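Local coordinates for protein 5-carboxyvanillate decarboxylase (Sphingomonas paucimobilis, PDB 4NI8) that probably removes a carboxyl group from 5-carboxyvanillate in a manganese-containing active site of the amidohydrolase barrel type, at residues A10-P15 with L74-P79; P47-R52 with Y298-M303; I223-M228 with R265-T270. One frame throughout, in Å; residues are numbered along the deposited sequence.

From the N terminus, the chain leaves strand 5-11 through A10-P15, runs through P47-R52 at helix 49-54, and then closes interaction 1 when L74-P79 comes off the neighbouring strand 71-76. The loop of interaction 2, already open at P47-R52, closes only at Y298-M303, after the last barrel strand, so interactions 1 and 2 cross. Interaction 3 opens and closes within that long span, pairing strands 223-225 and 267-270. Interactions 1 and 3 follow one another in series on the same parallel barrel sheet, while interaction 2 ties a helix to the loop after strand 292-293. Interactions 1 and 2 touch directly, and all three reach the same bound 5-methoxybenzene-1,3-dicarboxylic acid.

Interaction 1 of 3, residues A10-P15 with L74-P79; sequences AVTFQP and LSLTAP. With 1WB (5-methoxybenzene-1,3-dicarboxylic acid), chain J.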
loop_
_atom_site.group_PDB
_atom_site.type_symbol
_atom_site.label_atom_id
_atom_site.label_comp_id
_atom_site.label_asym_id
_atom_site.label_seq_id
_atom_site.Cartn_x
_atom_site.Cartn_y
_atom_site.Cartn_z
ATOM N N ALA A 10 -0.957 -11.506 20.227
ATOM C CA ALA A 10 -0.573 -12.850 19.807
ATOM C C ALA A 10 -0.227 -13.770 20.972
ATOM O O ALA A 10 0.292 -13.329 21.997
ATOM C CB ALA A 10 0.593 -12.774 18.830
ATOM N N VAL A 11 -0.507 -15.059 20.789
ATOM C CA VAL A 11 -0.174 -16.080 21.783
ATOM C C VAL A 11 0.227 -17.334 21.016
ATOM O O VAL A 11 -0.090 -17.465 19.831
ATOM C CB VAL A 11 -1.404 -16.371 22.705
ATOM C CG1 VAL A 11 -2.517 -17.078 21.923
ATOM C CG2 VAL A 11 -1.006 -17.180 23.936
ATOM N N THR A 12 0.951 -18.241 21.660
ATOM C CA THR A 12 1.129 -19.553 21.058
ATOM C C THR A 12 0.996 -20.636 22.120
ATOM O O THR A 12 0.876 -20.346 23.316
ATOM C CB THR A 12 2.464 -19.673 20.288
ATOM O OG1 THR A 12 2.466 -20.888 19.526
ATOM C CG2 THR A 12 3.639 -19.675 21.260
ATOM N N PHE A 13 0.988 -21.887 21.669
ATOM C CA PHE A 13 0.865 -23.031 22.556
ATOM C C PHE A 13 1.913 -24.049 22.147
ATOM O O PHE A 13 2.331 -24.082 20.985
ATOM C CB PHE A 13 -0.535 -23.624 22.446
ATOM C CG PHE A 13 -1.622 -22.612 22.640
ATOM C CD1 PHE A 13 -1.992 -22.211 23.913
ATOM C CD2 PHE A 13 -2.253 -22.037 21.547
ATOM C CE1 PHE A 13 -2.991 -21.263 24.091
ATOM C CE2 PHE A 13 -3.245 -21.090 21.723
ATOM C CZ PHE A 13 -3.610 -20.706 23.001
ATOM N N GLN A 14 2.348 -24.867 23.102
ATOM C CA GLN A 14 3.453 -25.790 22.863
ATOM C C GLN A 14 3.310 -26.702 21.625
ATOM O O GLN A 14 4.286 -26.867 20.888
ATOM C CB GLN A 14 3.789 -26.602 24.130
ATOM C CG GLN A 14 5.207 -27.167 24.138
ATOM C CD GLN A 14 6.264 -26.090 23.911
ATOM O OE1 GLN A 14 6.183 -24.996 24.470
ATOM N NE2 GLN A 14 7.252 -26.395 23.072
ATOM N N PRO A 15 2.114 -27.290 21.386
ATOM C CA PRO A 15 2.024 -28.178 20.214
ATOM C C PRO A 15 2.311 -27.462 18.894
ATOM O O PRO A 15 2.925 -28.050 17.993
ATOM C CB PRO A 15 0.574 -28.669 20.262
ATOM C CG PRO A 15 0.210 -28.609 21.707
ATOM C CD PRO A 15 0.894 -27.368 22.217
ATOM N N LEU A 74 -6.937 -12.525 22.408
ATOM C CA LEU A 74 -5.805 -13.367 22.013
ATOM C C LEU A 74 -6.017 -14.041 20.663
ATOM O O LEU A 74 -7.125 -14.435 20.343
ATOM C CB LEU A 74 -5.576 -14.452 23.071
ATOM C CG LEU A 74 -5.276 -13.991 24.499
ATOM C CD1 LEU A 74 -5.245 -15.171 25.468
ATOM C CD2 LEU A 74 -3.960 -13.234 24.538
ATOM N N SER A 75 -4.939 -14.196 19.890
ATOM C CA SER A 75 -4.983 -14.913 18.614
ATOM C C SER A 75 -3.717 -15.744 18.444
ATOM O O SER A 75 -2.634 -15.303 18.805
ATOM C CB SER A 75 -5.120 -13.924 17.440
ATOM O OG SER A 75 -4.289 -12.778 17.624
ATOM N N LEU A 76 -3.847 -16.958 17.913
ATOM C CA LEU A 76 -2.658 -17.731 17.585
ATOM C C LEU A 76 -1.786 -16.946 16.619
ATOM O O LEU A 76 -2.237 -16.496 15.566
ATOM C CB LEU A 76 -3.021 -19.090 16.986
ATOM C CG LEU A 76 -1.808 -19.921 16.572
ATOM C CD1 LEU A 76 -0.991 -20.299 17.797
ATOM C CD2 LEU A 76 -2.269 -21.164 15.808
ATOM N N THR A 77 -0.532 -16.779 17.009
ATOM C CA THR A 77 0.398 -15.921 16.294
ATOM C C THR A 77 0.618 -16.387 14.851
ATOM O O THR A 77 0.570 -17.587 14.556
ATOM C CB THR A 77 1.737 -15.859 17.058
ATOM O OG1 THR A 77 2.568 -14.860 16.465
ATOM C CG2 THR A 77 2.451 -17.230 17.051
ATOM N N ALA A 78 0.821 -15.438 13.944
ATOM C CA ALA A 78 1.158 -15.787 12.558
ATOM C C ALA A 78 2.455 -16.604 12.550
ATOM O O ALA A 78 3.333 -16.356 13.368
ATOM C CB ALA A 78 1.306 -14.523 11.720
ATOM N N PRO A 79 2.587 -17.583 11.631
ATOM C CA PRO A 79 1.697 -17.942 10.518
ATOM C C PRO A 79 0.572 -18.912 10.893
ATOM O O PRO A 79 0.033 -19.590 10.007
ATOM C CB PRO A 79 2.655 -18.625 9.535
ATOM C CG PRO A 79 3.644 -19.312 10.432
ATOM C CD PRO A 79 3.834 -18.376 11.610
HETATM C C1 1WB J . 6.038 -9.273 13.627
HETATM C CO1 1WB J . 5.090 -8.238 13.548
HETATM C CO2 1WB J . 5.618 -10.602 13.632
HETATM C CM1 1WB J . 3.745 -8.553 13.486
HETATM C CM2 1WB J . 4.243 -10.908 13.568
HETATM O OM 1WB J . 3.783 -12.192 13.578
HETATM C CZ 1WB J . 3.310 -9.882 13.489
HETATM C CC 1WB J . 7.465 -8.921 13.702
HETATM C CV 1WB J . 4.674 -13.273 13.471
HETATM O O1 1WB J . 7.798 -7.799 14.168
HETATM O O2 1WB J . 8.342 -9.743 13.302
HETATM C CCC 1WB J . 2.732 -7.484 13.238
HETATM O O11 1WB J . 1.527 -7.775 13.408
HETATM O O22 1WB J . 3.116 -6.354 12.883
#
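The methyl group of A10 lies against the side chain of T77, with A10 CB 3.7 Å from T77 OG1. This is where the first two strands of the barrel, 5-11 and 71-76, run out into their loops. Two backbone bonds fasten them in parallel register: V11 N donates to S75 O and T77 N to V11 O, each at 2.9 Å. V11 thus bonds through both its N-H and its carbonyl, and the CA hydrogens of A10 and L76 add CH...O contacts to the same two acceptors.

One branch of V11, CG1, reaches along the neighbouring strand. It sits between the backbone N and the carbonyl carbon (chi1 69°), which brings V11 CG1 to 3.6 Å from S75 O and 4.2 Å from L74 CB. L76 starts out away from the other segment, but one branch turns back: L76 CD1 is 3.6 Å from V11 O, passes T12 OG1, and meets the F13 ring obliquely at CD2. On the outside, M100 and L99 of helix 86-106 pack on V11 and F13.

A10 and S75 point to the same face of the sheet, the one nearer the manganese site; the S75 side chain is about 5 Å from that of the metal ligand E8. The T77 hydroxyl is hydrogen-bonded to Y300 OH, and A78 O lies 3.4 Å from the methyl CV of bound 5-methoxybenzene-1,3-dicarboxylic acid. The apolar side chains of V11, L74, L76 and F13 back the strand ends, while the T77 hydroxyl and A78 carbonyl turn to the pocket that receives the methoxy group.

Interaction 2 of 3, residues P47-R52 with Y298-M303; sequences PAMIGR and YPYQPM. With 1WB (5-methoxybenzene-1,3-dicarboxylic acid), chain J; EDO (1,2-ethanediol), chain N.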
loop_
_atom_site.group_PDB
_atom_site.type_symbol
_atom_site.label_atom_id
_atom_site.label_comp_id
_atom_site.label_asym_id
_atom_site.label_seq_id
_atom_site.Cartn_x
_atom_site.Cartn_y
_atom_site.Cartn_z
ATOM N N PRO A 47 15.525 -15.242 20.339
ATOM C CA PRO A 47 15.328 -16.397 21.224
ATOM C C PRO A 47 14.281 -16.222 22.333
ATOM O O PRO A 47 13.795 -17.227 22.850
ATOM C CB PRO A 47 16.713 -16.596 21.842
ATOM C CG PRO A 47 17.326 -15.231 21.812
ATOM C CD PRO A 47 16.836 -14.598 20.551
ATOM N N ALA A 48 13.947 -14.990 22.696
ATOM C CA ALA A 48 13.005 -14.768 23.793
ATOM C C ALA A 48 11.549 -14.773 23.334
ATOM O O ALA A 48 10.634 -14.808 24.163
ATOM C CB ALA A 48 13.322 -13.463 24.515
ATOM N N MET A 49 11.332 -14.741 22.021
ATOM C CA MET A 49 9.980 -14.565 21.493
ATOM C C MET A 49 9.014 -15.720 21.809
ATOM O O MET A 49 7.851 -15.474 22.123
ATOM C CB MET A 49 9.994 -14.259 19.990
ATOM C CG MET A 49 8.646 -13.852 19.436
ATOM S SD MET A 49 7.966 -12.360 20.197
ATOM C CE MET A 49 9.038 -11.089 19.530
ATOM N N ILE A 50 9.476 -16.965 21.725
ATOM C CA ILE A 50 8.598 -18.093 22.056
ATOM C C ILE A 50 8.066 -17.954 23.485
ATOM O O ILE A 50 6.865 -18.076 23.720
ATOM C CB ILE A 50 9.277 -19.468 21.851
ATOM C CG1 ILE A 50 9.353 -19.808 20.361
ATOM C CG2 ILE A 50 8.508 -20.570 22.577
ATOM C CD1 ILE A 50 10.212 -21.007 20.053
ATOM N N GLY A 51 8.950 -17.646 24.431
ATOM C CA GLY A 51 8.533 -17.461 25.810
ATOM C C GLY A 51 7.519 -16.341 25.964
ATOM O O GLY A 51 6.546 -16.459 26.702
ATOM N N ARG A 52 7.737 -15.242 25.254
ATOM C CA ARG A 52 6.828 -14.109 25.373
ATOM C C ARG A 52 5.467 -14.408 24.756
ATOM O O ARG A 52 4.437 -14.024 25.307
ATOM C CB ARG A 52 7.458 -12.859 24.758
ATOM C CG ARG A 52 8.764 -12.470 25.441
ATOM C CD ARG A 52 8.684 -11.059 25.987
ATOM N NE ARG A 52 8.604 -10.069 24.920
ATOM C CZ ARG A 52 7.988 -8.898 25.040
ATOM N NH1 ARG A 52 7.391 -8.574 26.181
ATOM N NH2 ARG A 52 7.963 -8.055 24.020
ATOM N N TYR A 298 0.995 -6.892 20.969
ATOM C CA TYR A 298 1.894 -7.554 21.908
ATOM C C TYR A 298 2.054 -9.001 21.455
ATOM O O TYR A 298 1.094 -9.599 20.967
ATOM C CB TYR A 298 1.272 -7.518 23.310
ATOM C CG TYR A 298 2.135 -8.110 24.391
ATOM C CD1 TYR A 298 3.119 -7.352 25.024
ATOM C CD2 TYR A 298 1.977 -9.443 24.774
ATOM C CE1 TYR A 298 3.912 -7.900 26.021
ATOM C CE2 TYR A 298 2.766 -9.996 25.767
ATOM C CZ TYR A 298 3.725 -9.226 26.389
ATOM O OH TYR A 298 4.505 -9.793 27.379
ATOM N N PRO A 299 3.257 -9.587 21.618
ATOM C CA PRO A 299 4.487 -9.065 22.217
ATOM C C PRO A 299 5.445 -8.464 21.192
ATOM O O PRO A 299 6.594 -8.194 21.536
ATOM C CB PRO A 299 5.113 -10.320 22.829
ATOM C CG PRO A 299 4.751 -11.396 21.850
ATOM C CD PRO A 299 3.359 -11.032 21.350
ATOM N N TYR A 300 4.981 -8.246 19.964
ATOM C CA TYR A 300 5.835 -7.664 18.929
ATOM C C TYR A 300 5.988 -6.156 19.102
ATOM O O TYR A 300 6.923 -5.550 18.572
ATOM C CB TYR A 300 5.295 -7.998 17.544
ATOM C CG TYR A 300 5.183 -9.484 17.323
ATOM C CD1 TYR A 300 6.305 -10.238 17.011
ATOM C CD2 TYR A 300 3.962 -10.137 17.452
ATOM C CE1 TYR A 300 6.215 -11.604 16.818
ATOM C CE2 TYR A 300 3.863 -11.506 17.263
ATOM C CZ TYR A 300 4.997 -12.230 16.947
ATOM O OH TYR A 300 4.909 -13.593 16.754
ATOM N N GLN A 301 5.050 -5.559 19.829
ATOM C CA GLN A 301 5.142 -4.166 20.266
ATOM C C GLN A 301 4.906 -4.155 21.760
ATOM O O GLN A 301 4.157 -4.989 22.267
ATOM C CB GLN A 301 4.036 -3.320 19.635
ATOM C CG GLN A 301 3.983 -3.383 18.137
ATOM C CD GLN A 301 4.292 -2.055 17.486
ATOM O OE1 GLN A 301 4.490 -1.034 18.151
ATOM N NE2 GLN A 301 4.340 -2.065 16.178
ATOM N N PRO A 302 5.529 -3.199 22.471
ATOM C CA PRO A 302 5.343 -3.032 23.917
ATOM C C PRO A 302 4.003 -2.387 24.265
ATOM O O PRO A 302 3.472 -1.591 23.477
ATOM C CB PRO A 302 6.492 -2.095 24.306
ATOM C CG PRO A 302 6.799 -1.337 23.061
ATOM C CD PRO A 302 6.588 -2.316 21.942
ATOM N N MET A 303 3.470 -2.704 25.443
ATOM C CA MET A 303 2.146 -2.219 25.821
ATOM C C MET A 303 2.108 -0.737 26.182
ATOM O O MET A 303 1.186 -0.037 25.780
ATOM C CB MET A 303 1.564 -3.034 26.984
ATOM C CG MET A 303 1.479 -4.518 26.710
ATOM S SD MET A 303 0.355 -5.301 27.891
ATOM C CE MET A 303 1.038 -6.968 27.880
HETATM C C1 1WB J . 6.038 -9.273 13.627
HETATM C CO1 1WB J . 5.090 -8.238 13.548
HETATM C CO2 1WB J . 5.618 -10.602 13.632
HETATM C CM1 1WB J . 3.745 -8.553 13.486
HETATM C CM2 1WB J . 4.243 -10.908 13.568
HETATM O OM 1WB J . 3.783 -12.192 13.578
HETATM C CZ 1WB J . 3.310 -9.882 13.489
HETATM C CC 1WB J . 7.465 -8.921 13.702
HETATM C CV 1WB J . 4.674 -13.273 13.471
HETATM O O1 1WB J . 7.798 -7.799 14.168
HETATM O O2 1WB J . 8.342 -9.743 13.302
HETATM C CCC 1WB J . 2.732 -7.484 13.238
HETATM O O11 1WB J . 1.527 -7.775 13.408
HETATM O O22 1WB J . 3.116 -6.354 12.883
HETATM C C1 EDO N . 12.329 -11.689 21.023
HETATM O O1 EDO N . 11.521 -11.121 22.062
HETATM C C2 EDO N . 13.767 -11.202 21.144
HETATM O O2 EDO N . 14.615 -12.337 21.325
HETATM O O HOH W 1 4.457 -12.449 27.600
#
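M49 and R52, one turn apart on helix 49-54, both reach the Y298-P299-Y300 loop. The apolar and sulfur contacts belong to M49. Bends at chi2 (60°) and chi3 (71°) fold its chain over the loop, with M49 SD 3.7 Å from P299 CG and M49 CE 3.8 Å from Y300 CD1. The sulfur also makes an oblique Met-aromatic contact, 4.5 Å from the centroid of the Y300 ring.

R52 brings the charged group. Its guanidinium packs by one face on P299 CB, and R52 NH2 comes to 2.8 Å from P299 O, though at an angle too poor for a hydrogen bond. R52 NH1 approaches Y298 OH at 3.4 Å, again poorly angled, the two planes nearly perpendicular (77°). The hydrogen bonds run through a water bridging the two segments: it accepts from Y298 OH at 2.7 Å and donates to R52 O at 2.8 Å. The Y298 ring is held between M303 CE and P299 CB on its two faces.

The Y300 ring lies roughly parallel to that of bound 5-methoxybenzene-1,3-dicarboxylic acid, with ligand CO2 3.4 Å above its plane. Replacing Y300 by an alanine would probably leave the ligand ring without this flat cover, M49 without its aromatic partner and the T77 hydroxyl without the Y300 OH it is hydrogen-bonded to. The tyrosine ring has the methionine sulfur on one side and the ligand ring on the other, with arginine and water keeping to the flank.

Interaction 3 of 3, residues I223-M228 with R265-T270; sequences IVLGHM and RNFAIT. With 1WB (5-methoxybenzene-1,3-dicarboxylic acid), chain J.
I223 and F267 lie side by side, and I223 CB sits over one face of the F267 ring, 3.9 Å from its centroid, in a CH-pi contact. I223 CG2, opposite the backbone N across chi1, is laid along the ring and touches its rim, 3.5 Å from F267 CE2, while L225 CD1 approaches obliquely. Helix 197-211 packs against this side through A206 and I210 on F267. On the other face of the sheet V224 CG1 meets T270 CG2 at 3.6 Å, backed by M293 of the next strand.

Beyond the side chains runs the parallel ladder of barrel strands 223-225 and 267-270. I223 N bonds nearly straight to N266 O (165° at the hydrogen), A268 N to I223 O, L225 N to A268 O, and T270 N to L225 O. M228 N reaches T270 O at 2.8 Å, tying down the weakly bonded turn after strand 223-225, where H227 and M228 take left-handed backbone angles.

At the polar edge H227 NE2 makes a weak hydrogen bond, 3.1 Å, to O11 of bound 5-methoxybenzene-1,3-dicarboxylic acid, near the imidazole plane. NE2 is also bonded to the manganese ligand D297, and ND1 to E230. Apolar packing and backbone bonds together place the H227 imidazole where metal site and ligand carboxylate meet.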
loop_
_atom_site.group_PDB
_atom_site.type_symbol
_atom_site.label_atom_id
_atom_site.label_comp_id
_atom_site.label_asym_id
_atom_site.label_seq_id
_atom_site.Cartn_x
_atom_site.Cartn_y
_atom_site.Cartn_z
ATOM N N ILE A 223 -15.005 -8.429 8.449
ATOM C CA ILE A 223 -13.566 -8.649 8.355
ATOM C C ILE A 223 -12.856 -7.563 9.149
ATOM O O ILE A 223 -13.253 -6.408 9.096
ATOM C CB ILE A 223 -13.104 -8.569 6.883
ATOM C CG1 ILE A 223 -13.882 -9.574 6.015
ATOM C CG2 ILE A 223 -11.579 -8.801 6.758
ATOM C CD1 ILE A 223 -13.720 -11.048 6.431
ATOM N N VAL A 224 -11.816 -7.927 9.899
ATOM C CA VAL A 224 -11.055 -6.931 10.649
ATOM C C VAL A 224 -9.614 -6.925 10.156
ATOM O O VAL A 224 -9.007 -7.988 9.991
ATOM C CB VAL A 224 -11.099 -7.210 12.162
ATOM C CG1 VAL A 224 -10.169 -6.244 12.921
ATOM C CG2 VAL A 224 -12.530 -7.090 12.672
ATOM N N LEU A 225 -9.095 -5.730 9.884
ATOM C CA LEU A 225 -7.710 -5.543 9.459
ATOM C C LEU A 225 -6.950 -4.670 10.455
ATOM O O LEU A 225 -7.418 -3.575 10.815
ATOM C CB LEU A 225 -7.658 -4.879 8.074
ATOM C CG LEU A 225 -8.267 -5.630 6.894
ATOM C CD1 LEU A 225 -8.215 -4.737 5.658
ATOM C CD2 LEU A 225 -7.488 -6.917 6.663
ATOM N N GLY A 226 -5.778 -5.136 10.885
ATOM C CA GLY A 226 -4.916 -4.362 11.762
ATOM C C GLY A 226 -4.107 -3.313 11.012
ATOM O O GLY A 226 -4.349 -3.044 9.832
ATOM N N HIS A 227 -3.176 -2.687 11.723
ATOM C CA HIS A 227 -2.237 -1.745 11.119
ATOM C C HIS A 227 -2.960 -0.647 10.357
ATOM O O HIS A 227 -2.642 -0.334 9.213
ATOM C CB HIS A 227 -1.202 -2.534 10.305
ATOM C CG HIS A 227 -0.770 -3.779 11.018
ATOM N ND1 HIS A 227 -1.180 -5.037 10.631
ATOM C CD2 HIS A 227 -0.062 -3.949 12.164
ATOM C CE1 HIS A 227 -0.710 -5.932 11.483
ATOM N NE2 HIS A 227 -0.027 -5.298 12.421
ATOM N N MET A 228 -3.948 -0.072 11.047
ATOM C CA MET A 228 -4.774 1.019 10.532
ATOM C C MET A 228 -5.412 0.649 9.192
ATOM O O MET A 228 -5.443 1.448 8.254
ATOM C CB MET A 228 -3.996 2.347 10.470
ATOM C CG MET A 228 -4.851 3.600 10.682
ATOM S SD MET A 228 -5.707 3.649 12.279
ATOM C CE MET A 228 -4.406 4.281 13.348
ATOM N N ARG A 265 -19.019 -1.127 5.165
ATOM C CA ARG A 265 -20.096 -2.038 5.554
ATOM C C ARG A 265 -19.564 -3.325 6.173
ATOM O O ARG A 265 -20.056 -3.787 7.211
ATOM C CB ARG A 265 -21.012 -2.383 4.360
ATOM C CG ARG A 265 -22.239 -3.197 4.772
ATOM C CD ARG A 265 -23.057 -3.667 3.566
ATOM N NE ARG A 265 -22.372 -4.739 2.842
ATOM C CZ ARG A 265 -22.900 -5.401 1.814
ATOM N NH1 ARG A 265 -24.115 -5.094 1.375
ATOM N NH2 ARG A 265 -22.211 -6.369 1.217
ATOM N N ASN A 266 -18.536 -3.886 5.542
ATOM C CA ASN A 266 -18.059 -5.219 5.884
ATOM C C ASN A 266 -16.739 -5.285 6.640
ATOM O O ASN A 266 -16.364 -6.356 7.091
ATOM C CB ASN A 266 -17.942 -6.071 4.621
ATOM C CG ASN A 266 -19.285 -6.365 3.984
ATOM O OD1 ASN A 266 -19.686 -5.708 3.028
ATOM N ND2 ASN A 266 -19.987 -7.366 4.509
ATOM N N PHE A 267 -16.021 -4.173 6.750
ATOM C CA PHE A 267 -14.745 -4.196 7.450
ATOM C C PHE A 267 -14.733 -3.275 8.660
ATOM O O PHE A 267 -15.486 -2.303 8.738
ATOM C CB PHE A 267 -13.584 -3.762 6.543
ATOM C CG PHE A 267 -13.252 -4.720 5.430
ATOM C CD1 PHE A 267 -14.108 -4.893 4.354
ATOM C CD2 PHE A 267 -12.029 -5.378 5.414
ATOM C CE1 PHE A 267 -13.780 -5.758 3.310
ATOM C CE2 PHE A 267 -11.689 -6.241 4.367
ATOM C CZ PHE A 267 -12.567 -6.424 3.320
ATOM N N ALA A 268 -13.837 -3.589 9.584
ATOM C CA ALA A 268 -13.461 -2.672 10.652
ATOM C C ALA A 268 -11.946 -2.736 10.764
ATOM O O ALA A 268 -11.313 -3.638 10.207
ATOM C CB ALA A 268 -14.140 -3.061 11.979
ATOM N N ILE A 269 -11.340 -1.764 11.437
ATOM C CA ILE A 269 -9.882 -1.749 11.482
ATOM C C ILE A 269 -9.376 -1.650 12.911
ATOM O O ILE A 269 -10.127 -1.298 13.824
ATOM C CB ILE A 269 -9.273 -0.610 10.624
ATOM C CG1 ILE A 269 -9.463 0.755 11.296
ATOM C CG2 ILE A 269 -9.875 -0.613 9.208
ATOM C CD1 ILE A 269 -8.677 1.883 10.580
ATOM N N THR A 270 -8.109 -1.991 13.110
ATOM C CA THR A 270 -7.470 -1.718 14.395
ATOM C C THR A 270 -6.212 -0.881 14.228
ATOM O O THR A 270 -5.680 -0.762 13.121
ATOM C CB THR A 270 -7.115 -2.980 15.200
ATOM O OG1 THR A 270 -5.846 -3.486 14.772
ATOM C CG2 THR A 270 -8.196 -4.056 15.055
HETATM C C1 1WB J . 6.038 -9.273 13.627
HETATM C CO1 1WB J . 5.090 -8.238 13.548
HETATM C CO2 1WB J . 5.618 -10.602 13.632
HETATM C CM1 1WB J . 3.745 -8.553 13.486
HETATM C CM2 1WB J . 4.243 -10.908 13.568
HETATM O OM 1WB J . 3.783 -12.192 13.578
HETATM C CZ 1WB J . 3.310 -9.882 13.489
HETATM C CC 1WB J . 7.465 -8.921 13.702
HETATM C CV 1WB J . 4.674 -13.273 13.471
HETATM O O1 1WB J . 7.798 -7.799 14.168
HETATM O O2 1WB J . 8.342 -9.743 13.302
HETATM C CCC 1WB J . 2.732 -7.484 13.238
HETATM O O11 1WB J . 1.527 -7.775 13.408
HETATM O O22 1WB J . 3.116 -6.354 12.883
#